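Local coordinates for penicillin-binding protein 2B (Streptococcus pneumoniae, PDB 2WAD) that acts as a penicillin-binding transpeptidase, thought to form peptide cross-links between adjacent glycan strands of peptidoglycan within the elongasome, at residues 434-439 / 445-450; 408-413 / 423-428; 113-118 / 177-182; 92-97 / 120-125. All coordinates share one frame; numbering follows the deposited sequence.

Contact 1 of 4, residues 434-439 / 445-450. Unlike the reference sequence in segment 434-439: Glu438 (reference Gln). Unlike the reference sequence in segment 445-450: Ala446 (reference Thr), Val448 (reference Met).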
# COMPACT_ATOMS: atom_id res chain seq x y z
N ILE A 434 -31.33 3.55 -29.87
CA ILE A 434 -30.20 2.85 -29.27
C ILE A 434 -30.64 2.16 -27.96
O ILE A 434 -31.26 2.77 -27.10
CB ILE A 434 -29.00 3.83 -29.07
CG1 ILE A 434 -27.70 3.07 -28.84
CG2 ILE A 434 -29.22 4.82 -27.92
CD1 ILE A 434 -26.47 3.97 -28.84
N THR A 435 -30.36 0.86 -27.84
CA THR A 435 -30.59 0.09 -26.62
C THR A 435 -29.44 0.25 -25.62
O THR A 435 -28.44 0.92 -25.88
CB THR A 435 -30.72 -1.42 -26.92
OG1 THR A 435 -29.47 -1.93 -27.42
CG2 THR A 435 -31.88 -1.72 -27.89
N ALA A 436 -29.58 -0.38 -24.46
CA ALA A 436 -28.58 -0.21 -23.41
C ALA A 436 -27.28 -0.93 -23.84
O ALA A 436 -26.18 -0.41 -23.66
CB ALA A 436 -29.10 -0.72 -22.08
N VAL A 437 -27.45 -2.09 -24.46
CA VAL A 437 -26.34 -2.88 -24.99
C VAL A 437 -25.55 -2.07 -26.02
O VAL A 437 -24.33 -2.05 -25.98
CB VAL A 437 -26.87 -4.17 -25.65
CG1 VAL A 437 -25.74 -4.96 -26.33
CG2 VAL A 437 -27.63 -5.06 -24.64
N GLU A 438 -26.27 -1.36 -26.90
CA GLU A 438 -25.69 -0.62 -28.01
C GLU A 438 -25.08 0.68 -27.52
O GLU A 438 -24.04 1.11 -28.05
CB GLU A 438 -26.75 -0.29 -29.09
CG GLU A 438 -27.16 -1.47 -30.01
CD GLU A 438 -28.53 -1.24 -30.69
OE1 GLU A 438 -29.14 -0.17 -30.48
OE2 GLU A 438 -29.01 -2.12 -31.43
N ALA A 439 -25.73 1.29 -26.53
CA ALA A 439 -25.12 2.39 -25.81
C ALA A 439 -23.72 2.06 -25.30
O ALA A 439 -22.80 2.88 -25.37
CB ALA A 439 -26.00 2.88 -24.65
N ASN A 445 -22.75 8.93 -25.38
CA ASN A 445 -23.02 9.90 -24.31
C ASN A 445 -24.52 10.23 -24.16
O ASN A 445 -24.97 10.53 -23.06
CB ASN A 445 -22.24 11.20 -24.50
CG ASN A 445 -20.76 11.08 -24.13
OD1 ASN A 445 -20.33 10.20 -23.37
ND2 ASN A 445 -19.97 12.02 -24.64
N ALA A 446 -25.29 10.19 -25.25
CA ALA A 446 -26.71 10.54 -25.18
C ALA A 446 -27.46 9.64 -24.22
O ALA A 446 -28.37 10.09 -23.51
CB ALA A 446 -27.38 10.47 -26.55
N TYR A 447 -27.11 8.36 -24.22
CA TYR A 447 -27.84 7.38 -23.40
C TYR A 447 -27.65 7.66 -21.89
O TYR A 447 -28.62 7.60 -21.11
CB TYR A 447 -27.41 5.95 -23.74
CG TYR A 447 -28.37 4.87 -23.24
CD1 TYR A 447 -29.42 4.44 -24.03
CD2 TYR A 447 -28.23 4.31 -21.97
CE1 TYR A 447 -30.31 3.48 -23.58
CE2 TYR A 447 -29.12 3.35 -21.51
CZ TYR A 447 -30.15 2.94 -22.32
OH TYR A 447 -31.05 2.00 -21.91
N VAL A 448 -26.41 7.98 -21.49
CA VAL A 448 -26.07 8.12 -20.08
C VAL A 448 -26.42 9.50 -19.54
O VAL A 448 -26.66 9.65 -18.35
CB VAL A 448 -24.58 7.82 -19.76
CG1 VAL A 448 -24.30 6.31 -19.84
CG2 VAL A 448 -23.63 8.63 -20.62
N VAL A 449 -26.40 10.52 -20.39
CA VAL A 449 -26.82 11.86 -20.02
C VAL A 449 -28.35 11.91 -19.82
O VAL A 449 -28.84 12.50 -18.86
CB VAL A 449 -26.35 12.90 -21.05
CG1 VAL A 449 -27.01 14.24 -20.78
CG2 VAL A 449 -24.83 13.09 -20.95
N GLN A 450 -29.11 11.28 -20.71
CA GLN A 450 -30.55 11.12 -20.51
C GLN A 450 -30.86 10.28 -19.27
O GLN A 450 -31.72 10.64 -18.49
CB GLN A 450 -31.21 10.52 -21.76
CG GLN A 450 -31.36 11.51 -22.89
CD GLN A 450 -31.92 10.90 -24.17
OE1 GLN A 450 -33.08 11.14 -24.52
NE2 GLN A 450 -31.10 10.13 -24.89

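Contact 2 of 4, residues 408-413 / 423-428. Unlike the reference sequence in segment 408-413: Pro412 (reference Ser). Unlike the reference sequence in segment 423-428: Lys426 (reference Thr), Leu427 (reference Gln).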
# COMPACT_ATOMS: atom_id res chain seq x y z
N LEU A 408 -33.53 4.37 -26.17
CA LEU A 408 -33.62 5.80 -26.07
C LEU A 408 -33.17 6.33 -27.43
O LEU A 408 -32.67 5.58 -28.26
CB LEU A 408 -32.72 6.34 -24.95
CG LEU A 408 -32.96 6.01 -23.47
CD1 LEU A 408 -31.93 6.68 -22.53
CD2 LEU A 408 -34.34 6.41 -23.03
N THR A 409 -33.36 7.62 -27.66
CA THR A 409 -32.87 8.24 -28.88
C THR A 409 -31.48 8.80 -28.59
O THR A 409 -31.28 9.63 -27.69
CB THR A 409 -33.80 9.38 -29.35
OG1 THR A 409 -35.12 8.85 -29.51
CG2 THR A 409 -33.33 10.00 -30.67
N ASP A 410 -30.52 8.34 -29.38
CA ASP A 410 -29.22 9.00 -29.43
C ASP A 410 -29.40 10.27 -30.27
O ASP A 410 -29.74 10.20 -31.45
CB ASP A 410 -28.19 8.06 -30.07
CG ASP A 410 -26.78 8.53 -29.85
OD1 ASP A 410 -26.42 9.66 -30.27
OD2 ASP A 410 -26.01 7.76 -29.24
N GLN A 411 -29.17 11.41 -29.62
CA GLN A 411 -29.29 12.74 -30.22
C GLN A 411 -28.37 13.66 -29.42
O GLN A 411 -28.00 13.33 -28.28
CB GLN A 411 -30.74 13.24 -30.10
CG GLN A 411 -31.25 13.13 -28.66
CD GLN A 411 -32.74 13.36 -28.52
OE1 GLN A 411 -33.30 14.23 -29.18
NE2 GLN A 411 -33.40 12.57 -27.67
N PRO A 412 -27.98 14.81 -30.00
CA PRO A 412 -27.23 15.76 -29.18
C PRO A 412 -28.11 16.18 -28.01
O PRO A 412 -29.32 16.22 -28.17
CB PRO A 412 -26.99 16.96 -30.11
CG PRO A 412 -27.38 16.50 -31.51
CD PRO A 412 -28.28 15.30 -31.35
N ILE A 413 -27.53 16.49 -26.86
CA ILE A 413 -28.31 16.81 -25.69
C ILE A 413 -28.12 18.29 -25.48
O ILE A 413 -26.99 18.75 -25.34
CB ILE A 413 -27.80 16.09 -24.43
CG1 ILE A 413 -27.83 14.56 -24.58
CG2 ILE A 413 -28.49 16.64 -23.18
CD1 ILE A 413 -29.10 13.99 -25.14
N SER A 423 -21.48 12.64 -28.88
CA SER A 423 -20.62 11.48 -28.67
C SER A 423 -19.44 11.61 -29.63
O SER A 423 -19.36 12.59 -30.37
CB SER A 423 -21.40 10.19 -28.95
OG SER A 423 -22.37 9.99 -27.93
N TRP A 424 -18.53 10.64 -29.63
CA TRP A 424 -17.34 10.70 -30.49
C TRP A 424 -17.72 10.78 -31.97
O TRP A 424 -16.99 11.35 -32.76
CB TRP A 424 -16.42 9.51 -30.22
CG TRP A 424 -16.97 8.15 -30.59
CD1 TRP A 424 -17.66 7.28 -29.77
CD2 TRP A 424 -16.84 7.48 -31.85
NE1 TRP A 424 -17.95 6.12 -30.44
CE2 TRP A 424 -17.46 6.22 -31.72
CE3 TRP A 424 -16.25 7.82 -33.07
CZ2 TRP A 424 -17.51 5.31 -32.78
CZ3 TRP A 424 -16.30 6.90 -34.12
CH2 TRP A 424 -16.92 5.66 -33.96
N TYR A 425 -18.87 10.23 -32.34
CA TYR A 425 -19.34 10.22 -33.72
C TYR A 425 -20.19 11.42 -34.17
O TYR A 425 -20.63 11.47 -35.31
CB TYR A 425 -20.10 8.92 -33.98
CG TYR A 425 -21.02 8.45 -32.87
CD1 TYR A 425 -20.62 7.45 -31.98
CD2 TYR A 425 -22.31 8.97 -32.74
CE1 TYR A 425 -21.46 6.99 -30.97
CE2 TYR A 425 -23.17 8.51 -31.74
CZ TYR A 425 -22.74 7.52 -30.87
OH TYR A 425 -23.60 7.06 -29.88
N LYS A 426 -20.42 12.38 -33.28
CA LYS A 426 -21.10 13.65 -33.59
C LYS A 426 -22.40 13.47 -34.37
O LYS A 426 -23.33 12.81 -33.92
CB LYS A 426 -20.18 14.62 -34.34
CG LYS A 426 -18.76 14.74 -33.81
CD LYS A 426 -18.81 15.38 -32.43
CE LYS A 426 -17.43 15.61 -31.83
NZ LYS A 426 -17.57 16.07 -30.42
N LEU A 427 -22.43 14.06 -35.56
CA LEU A 427 -23.62 14.18 -36.39
C LEU A 427 -23.64 13.13 -37.50
O LEU A 427 -24.62 12.98 -38.24
CB LEU A 427 -23.68 15.61 -36.96
CG LEU A 427 -23.76 16.68 -35.86
CD1 LEU A 427 -23.44 18.12 -36.29
CD2 LEU A 427 -25.15 16.58 -35.21
N ALA A 428 -22.56 12.35 -37.57
CA ALA A 428 -22.32 11.43 -38.69
C ALA A 428 -23.46 10.47 -39.03
O ALA A 428 -23.69 10.18 -40.21
CB ALA A 428 -20.99 10.67 -38.50
O HOH W 1 -24.67 10.81 -28.75

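Contact 3 of 4, residues 113-118 / 177-182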
# COMPACT_ATOMS: atom_id res chain seq x y z
N GLU A 113 20.29 16.56 25.56
CA GLU A 113 20.58 17.21 26.83
C GLU A 113 20.16 16.38 28.04
O GLU A 113 20.74 16.51 29.11
CB GLU A 113 20.00 18.63 26.90
CG GLU A 113 20.52 19.57 25.82
CD GLU A 113 19.62 19.59 24.59
OE1 GLU A 113 18.74 18.70 24.47
OE2 GLU A 113 19.78 20.50 23.75
N ARG A 114 19.15 15.52 27.85
CA ARG A 114 18.77 14.57 28.89
C ARG A 114 19.89 13.54 29.10
O ARG A 114 20.22 13.19 30.24
CB ARG A 114 17.42 13.92 28.57
CG ARG A 114 17.06 12.68 29.38
CD ARG A 114 16.80 12.96 30.86
NE ARG A 114 16.57 11.72 31.60
CZ ARG A 114 15.52 11.46 32.38
NH1 ARG A 114 14.57 12.37 32.58
NH2 ARG A 114 15.42 10.28 32.99
N GLN A 115 20.50 13.08 28.02
CA GLN A 115 21.70 12.25 28.12
C GLN A 115 22.83 12.97 28.85
O GLN A 115 23.53 12.36 29.67
CB GLN A 115 22.14 11.75 26.75
CG GLN A 115 21.14 10.79 26.13
CD GLN A 115 21.41 10.49 24.67
OE1 GLN A 115 22.23 11.14 24.02
NE2 GLN A 115 20.72 9.49 24.14
N LEU A 116 23.00 14.26 28.58
CA LEU A 116 24.04 15.03 29.26
C LEU A 116 23.74 15.25 30.75
O LEU A 116 24.66 15.35 31.56
CB LEU A 116 24.27 16.36 28.54
CG LEU A 116 25.05 16.32 27.22
CD1 LEU A 116 24.69 17.51 26.33
CD2 LEU A 116 26.55 16.30 27.53
N ALA A 117 22.47 15.32 31.11
CA ALA A 117 22.08 15.53 32.50
C ALA A 117 22.18 14.22 33.29
O ALA A 117 22.56 14.22 34.46
CB ALA A 117 20.68 16.10 32.58
N ASP A 118 21.84 13.13 32.62
CA ASP A 118 22.00 11.78 33.14
C ASP A 118 23.44 11.47 33.52
O ASP A 118 23.73 11.12 34.66
CB ASP A 118 21.48 10.76 32.14
CG ASP A 118 19.98 10.58 32.22
OD1 ASP A 118 19.36 11.11 33.16
OD2 ASP A 118 19.43 9.88 31.35
N LEU A 177 28.72 6.30 25.07
CA LEU A 177 28.70 4.89 25.46
C LEU A 177 27.82 4.61 26.69
O LEU A 177 26.95 3.74 26.63
CB LEU A 177 30.12 4.35 25.67
CG LEU A 177 30.85 4.07 24.34
CD1 LEU A 177 32.33 3.77 24.55
CD2 LEU A 177 30.20 2.99 23.46
N PHE A 178 28.05 5.35 27.77
CA PHE A 178 27.15 5.37 28.93
C PHE A 178 25.66 5.42 28.55
O PHE A 178 24.88 4.56 28.97
CB PHE A 178 27.51 6.56 29.80
CG PHE A 178 26.65 6.72 31.02
CD1 PHE A 178 27.08 6.25 32.24
CD2 PHE A 178 25.42 7.36 30.94
CE1 PHE A 178 26.30 6.39 33.37
CE2 PHE A 178 24.64 7.52 32.08
CZ PHE A 178 25.08 7.02 33.30
N SER A 179 25.27 6.40 27.72
CA SER A 179 23.87 6.55 27.33
C SER A 179 23.32 5.23 26.77
O SER A 179 22.23 4.78 27.12
CB SER A 179 23.68 7.71 26.33
OG SER A 179 24.51 8.82 26.66
N GLN A 180 24.11 4.60 25.91
CA GLN A 180 23.75 3.29 25.36
C GLN A 180 23.53 2.25 26.47
O GLN A 180 22.53 1.54 26.45
CB GLN A 180 24.87 2.82 24.43
CG GLN A 180 25.12 3.71 23.23
CD GLN A 180 24.06 3.53 22.18
OE1 GLN A 180 23.84 2.43 21.68
NE2 GLN A 180 23.37 4.62 21.85
N LEU A 181 24.46 2.15 27.42
CA LEU A 181 24.32 1.16 28.50
C LEU A 181 23.13 1.47 29.41
O LEU A 181 22.32 0.59 29.72
CB LEU A 181 25.61 1.03 29.32
CG LEU A 181 26.91 0.77 28.56
CD1 LEU A 181 28.09 1.03 29.45
CD2 LEU A 181 26.97 -0.63 27.96
N ASN A 182 23.02 2.73 29.83
CA ASN A 182 21.92 3.20 30.66
C ASN A 182 20.53 2.93 30.08
O ASN A 182 19.58 2.70 30.82
CB ASN A 182 22.05 4.69 30.96
CG ASN A 182 21.47 5.06 32.30
OD1 ASN A 182 21.59 4.31 33.27
ND2 ASN A 182 20.86 6.23 32.38
O HOH W 2 23.49 9.48 29.44
O HOH W 3 21.33 8.37 30.02

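Contact 4 of 4, residues 92-97 / 120-125. Unlike the reference sequence in segment 92-97: Ile96 (reference Thr).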
# COMPACT_ATOMS: atom_id res chain seq x y z
N ASP A 92 29.19 2.27 38.18
CA ASP A 92 29.53 1.01 37.52
C ASP A 92 29.31 1.10 36.00
O ASP A 92 30.05 0.49 35.21
CB ASP A 92 28.72 -0.16 38.11
CG ASP A 92 28.93 -0.36 39.61
OD1 ASP A 92 29.99 0.00 40.15
OD2 ASP A 92 28.02 -0.89 40.28
N LEU A 93 28.32 1.86 35.56
CA LEU A 93 28.13 2.03 34.12
C LEU A 93 29.22 2.85 33.42
O LEU A 93 29.66 2.52 32.32
CB LEU A 93 26.74 2.61 33.81
CG LEU A 93 25.60 1.65 33.42
CD1 LEU A 93 25.80 0.23 33.90
CD2 LEU A 93 24.23 2.17 33.86
N LYS A 94 29.65 3.93 34.07
CA LYS A 94 30.70 4.78 33.56
C LYS A 94 32.02 4.01 33.49
O LYS A 94 32.76 4.17 32.52
CB LYS A 94 30.87 6.02 34.45
CG LYS A 94 29.76 7.04 34.30
CD LYS A 94 30.18 8.38 34.88
CE LYS A 94 30.62 8.24 36.31
NZ LYS A 94 30.69 9.54 37.02
N GLU A 95 32.32 3.17 34.49
CA GLU A 95 33.53 2.35 34.45
C GLU A 95 33.51 1.35 33.29
O GLU A 95 34.53 1.15 32.65
CB GLU A 95 33.79 1.61 35.76
CG GLU A 95 33.84 2.47 37.02
CD GLU A 95 35.01 3.44 37.07
OE1 GLU A 95 36.08 3.13 36.51
OE2 GLU A 95 34.86 4.52 37.69
N ILE A 96 32.35 0.76 33.02
CA ILE A 96 32.20 -0.13 31.88
C ILE A 96 32.30 0.59 30.52
O ILE A 96 32.88 0.06 29.56
CB ILE A 96 30.90 -0.95 31.99
CG1 ILE A 96 31.01 -1.93 33.15
CG2 ILE A 96 30.55 -1.68 30.69
CD1 ILE A 96 29.66 -2.54 33.51
N ALA A 97 31.74 1.80 30.45
CA ALA A 97 31.74 2.57 29.20
C ALA A 97 33.17 2.88 28.79
O ALA A 97 33.52 2.67 27.64
CB ALA A 97 30.96 3.86 29.36
N TYR A 120 25.83 13.55 33.95
CA TYR A 120 26.29 14.52 34.94
C TYR A 120 25.86 14.12 36.35
O TYR A 120 26.62 14.26 37.32
CB TYR A 120 25.79 15.92 34.57
CG TYR A 120 26.10 16.97 35.61
CD1 TYR A 120 27.40 17.41 35.81
CD2 TYR A 120 25.09 17.53 36.38
CE1 TYR A 120 27.69 18.36 36.76
CE2 TYR A 120 25.37 18.49 37.35
CZ TYR A 120 26.67 18.90 37.52
OH TYR A 120 26.95 19.85 38.47
N LEU A 121 24.62 13.63 36.46
CA LEU A 121 24.05 13.25 37.74
C LEU A 121 24.59 11.91 38.24
O LEU A 121 24.41 11.54 39.40
CB LEU A 121 22.52 13.19 37.64
CG LEU A 121 21.77 14.49 37.32
CD1 LEU A 121 20.28 14.23 37.28
CD2 LEU A 121 22.12 15.61 38.29
N ALA A 122 25.26 11.18 37.35
CA ALA A 122 25.82 9.88 37.66
C ALA A 122 26.75 9.90 38.87
O ALA A 122 26.89 8.90 39.55
CB ALA A 122 26.55 9.32 36.46
N ASP A 123 27.40 11.03 39.11
CA ASP A 123 28.22 11.14 40.32
C ASP A 123 27.28 11.22 41.53
O ASP A 123 26.45 12.11 41.59
CB ASP A 123 29.13 12.36 40.22
CG ASP A 123 30.17 12.40 41.33
OD1 ASP A 123 29.88 11.87 42.42
OD2 ASP A 123 31.27 12.97 41.12
N PRO A 124 27.41 10.28 42.48
CA PRO A 124 26.54 10.20 43.67
C PRO A 124 26.47 11.50 44.48
O PRO A 124 25.37 11.93 44.86
CB PRO A 124 27.20 9.11 44.53
CG PRO A 124 27.99 8.28 43.56
CD PRO A 124 28.43 9.21 42.47
N GLU A 125 27.63 12.10 44.73
CA GLU A 125 27.74 13.36 45.45
C GLU A 125 27.03 14.45 44.66
O GLU A 125 26.14 15.12 45.20
CB GLU A 125 29.22 13.69 45.66
CG GLU A 125 29.55 14.91 46.51
CD GLU A 125 30.96 15.44 46.22
OE1 GLU A 125 31.32 15.57 45.02
OE2 GLU A 125 31.72 15.72 47.18

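Contact 1 of 4, residues 434-439 / 445-450
Tyr447 reaches from helix 445-455 to the start of helix 436-442 and carries nearly the whole contact, a worked example of one aromatic side chain joining two successive helices. Its CG is trans to the backbone nitrogen (chi1 -164°), which sends the ring toward helix 436-442. Its CB already lies 3.5 Å from Ala439 CB. The same methyl sits over one face of the ring, with Ala439 CB 3.4 Å from Tyr447 CG. Farther out, Tyr447 CD1 meets the branch methyl CG2 of Ile434 at 3.9 Å, while CE1 comes within 3.7 Å of Ile434 O, which lies at the ring edge near its plane. At the tip, Tyr447 OH is 3.4 Å from Ala436 CB, and its hydrogen-bonding partner is Gln406 O.

The helix that receives the ring is fixed by a capping box: Glu438 N donates to Thr435 OG1 (3.3 Å), and Thr435 N donates to Glu438 OE1 (3.1 Å, 167° at the hydrogen). Both helices belong to the transpeptidase domain, and Asn445 OD1 bonds Lys389 NZ in what is probably the SxxK/SxN arrangement around the predicted acyl-ester residue Ser386. With methyls round the ring, the contact is mainly apolar, and the buried phenol hydroxyl is satisfied by the Gln406 carbonyl.

Contact 2 of 4, residues 408-413 / 423-428
Asp410 and Tyr425 meet because their first torsions send them at each other from opposite directions. The Asp410 carboxylate is trans to the backbone nitrogen (chi1 -166°), whereas Tyr425 holds CG between its own nitrogen and carbonyl carbon (chi1 41°), which brings the phenol hydroxyl across to the strand. Tyr425 OH donates to Asp410 OD2 at 2.6 Å, a short bond that arrives from above the carboxylate plane, 36° out of it. The other oxygen, Asp410 OD1, lies in the plane of the ring at its edge, 3.7 Å from Tyr425 CE2. A water continues the link: it donates to Asp410 OD1 at 2.6 Å and lies 2.6 Å from Ser423 OG, so both carboxylate oxygens are engaged with the 423-428 segment.

The residues involved belong to the transpeptidase domain, where strand 408-410 pairs antiparallel with strand 432-434 and the intervening chain folds back through two turns, a type I turn from Ser423 to Lys426 and a type II' turn from Tyr425 to Ala428. Ser423 CB packs over one face of the Tyr425 ring, 3.5 Å above its plane and offset toward the rim. Beyond the segments, Asp410 OD2 also bonds Ser444 OG, and Ser423 OG takes the backbone N-H of Asn445, so the network runs up to the residues of the probable SxN motif. On the surface side the contact turns apolar and loose: Pro412 CG faces Leu427 CD2 at 4.3 Å, Leu427 lying on the surface of the protein.

Contact 3 of 4, residues 113-118 / 177-182
Gln115 and Ser179 supply the direct packing between the two helices. The aliphatic part of Gln115 runs alongside the serine, with Gln115 CB 3.8 Å from Ser179 OG and Gln115 CG 4.0 Å from Ser179 CB; the glutamine chain is extended beyond CG, and its OE1 turns back to the backbone of Thr112. Nearby, the Phe178 ring comes obliquely to the backbone, its CE2 4.4 Å from Asp118 C. Phe178 also touches Leu93 and Lys94 of helix 90-100.

Water does the polar work. One molecule donates both to Gln115 O, at 2.9 Å, and to Ser179 OG. That hydroxyl, set beside its own backbone nitrogen (chi1 -39°), is also bonded to Ile175 O within its helix, so it takes the water while it serves the preceding turn. A second water donates to Asp118 OD2 at 2.8 Å and accepts from Asn182 ND2 at 3.2 Å. The carboxylate and amide planes stand nearly perpendicular, 84° apart, and the pair itself is 4.1 Å from Asp118 OD2 to Asn182 ND2, so the water is the intermediary.

These are helices 113-121 and 169-182 of the dimerisation-domain family region, and their short segments cross at a right angle with the axes 10.1 Å apart.

Charge is settled inside the first helix. Arg114 forms a salt bridge to Asp118; Asp118 OD2 lies at the edge of the Arg114 guanidinium, in its plane, though the NE to OD2 hydrogen bond is weak. Arg114 NH1 has a second partner in Asp158 of helix 150-159.

Contact 4 of 4, residues 92-97 / 120-125
Lys94 makes the first shell almost alone: its methylene CD lies 4.1 Å from Ala122 CB, and its ammonium NZ comes within 4.2 Å of the same methyl and 4.2 Å of Asp123 N. The approach is van der Waals along the chain, with the amino group running past the methyl toward the turn. Lys94 CG sits beside the backbone nitrogen, and the chain bends only at its third torsion (chi3 -55°), which carries NZ over Ala122. Asp123 OD2 is still 5.4 Å from Lys94 NZ, too far for a salt bridge, although the opposite charges would be expected to attract weakly.

The receiving residues form the short link between helix 113-121 and helix 124-131. Asp123 is the N-cap of the second of these: Glu125 N donates to Asp123 OD1 at 3.2 Å, with an N-H...O angle of 135°. The Asp123 carboxylate is trans to its own backbone nitrogen, and the donor reaches OD1 on the anti side, tilted 34° out of the carboxylate plane. All three helices, with helix 90-100 as the one that bears the lysine, belong to the helical part of the dimerisation-domain family region.

In the next shell, Phe178 of helix 169-182 touches the lysine chain nearer its root, at CG. Leu93 and Ala97 seat the lysine's helix against the same helix 169-182, while Leu121 rests on Val157 and Asp158 of helix 150-159.

The four contacts form two pairs at opposite ends of the chain, contact 1 lying about 73 and 83 Å between centres from contacts 3 and 4. Contacts 1 and 2 are buried in the transpeptidase domain, with centres about 10 Å apart, and they touch through Ser423 with Asn445 and Thr409 with Gln450; one is an aromatic-methyl packing, the other a short bond to a carboxylate extended by a water. Contacts 3 and 4 are also about 10 Å apart, share helix 113-121 and meet where Phe178 packs on Lys94. Contact 3 lies at the surface and its polar links run through water; contact 4, partly buried, is a looser lysine-methyl packing.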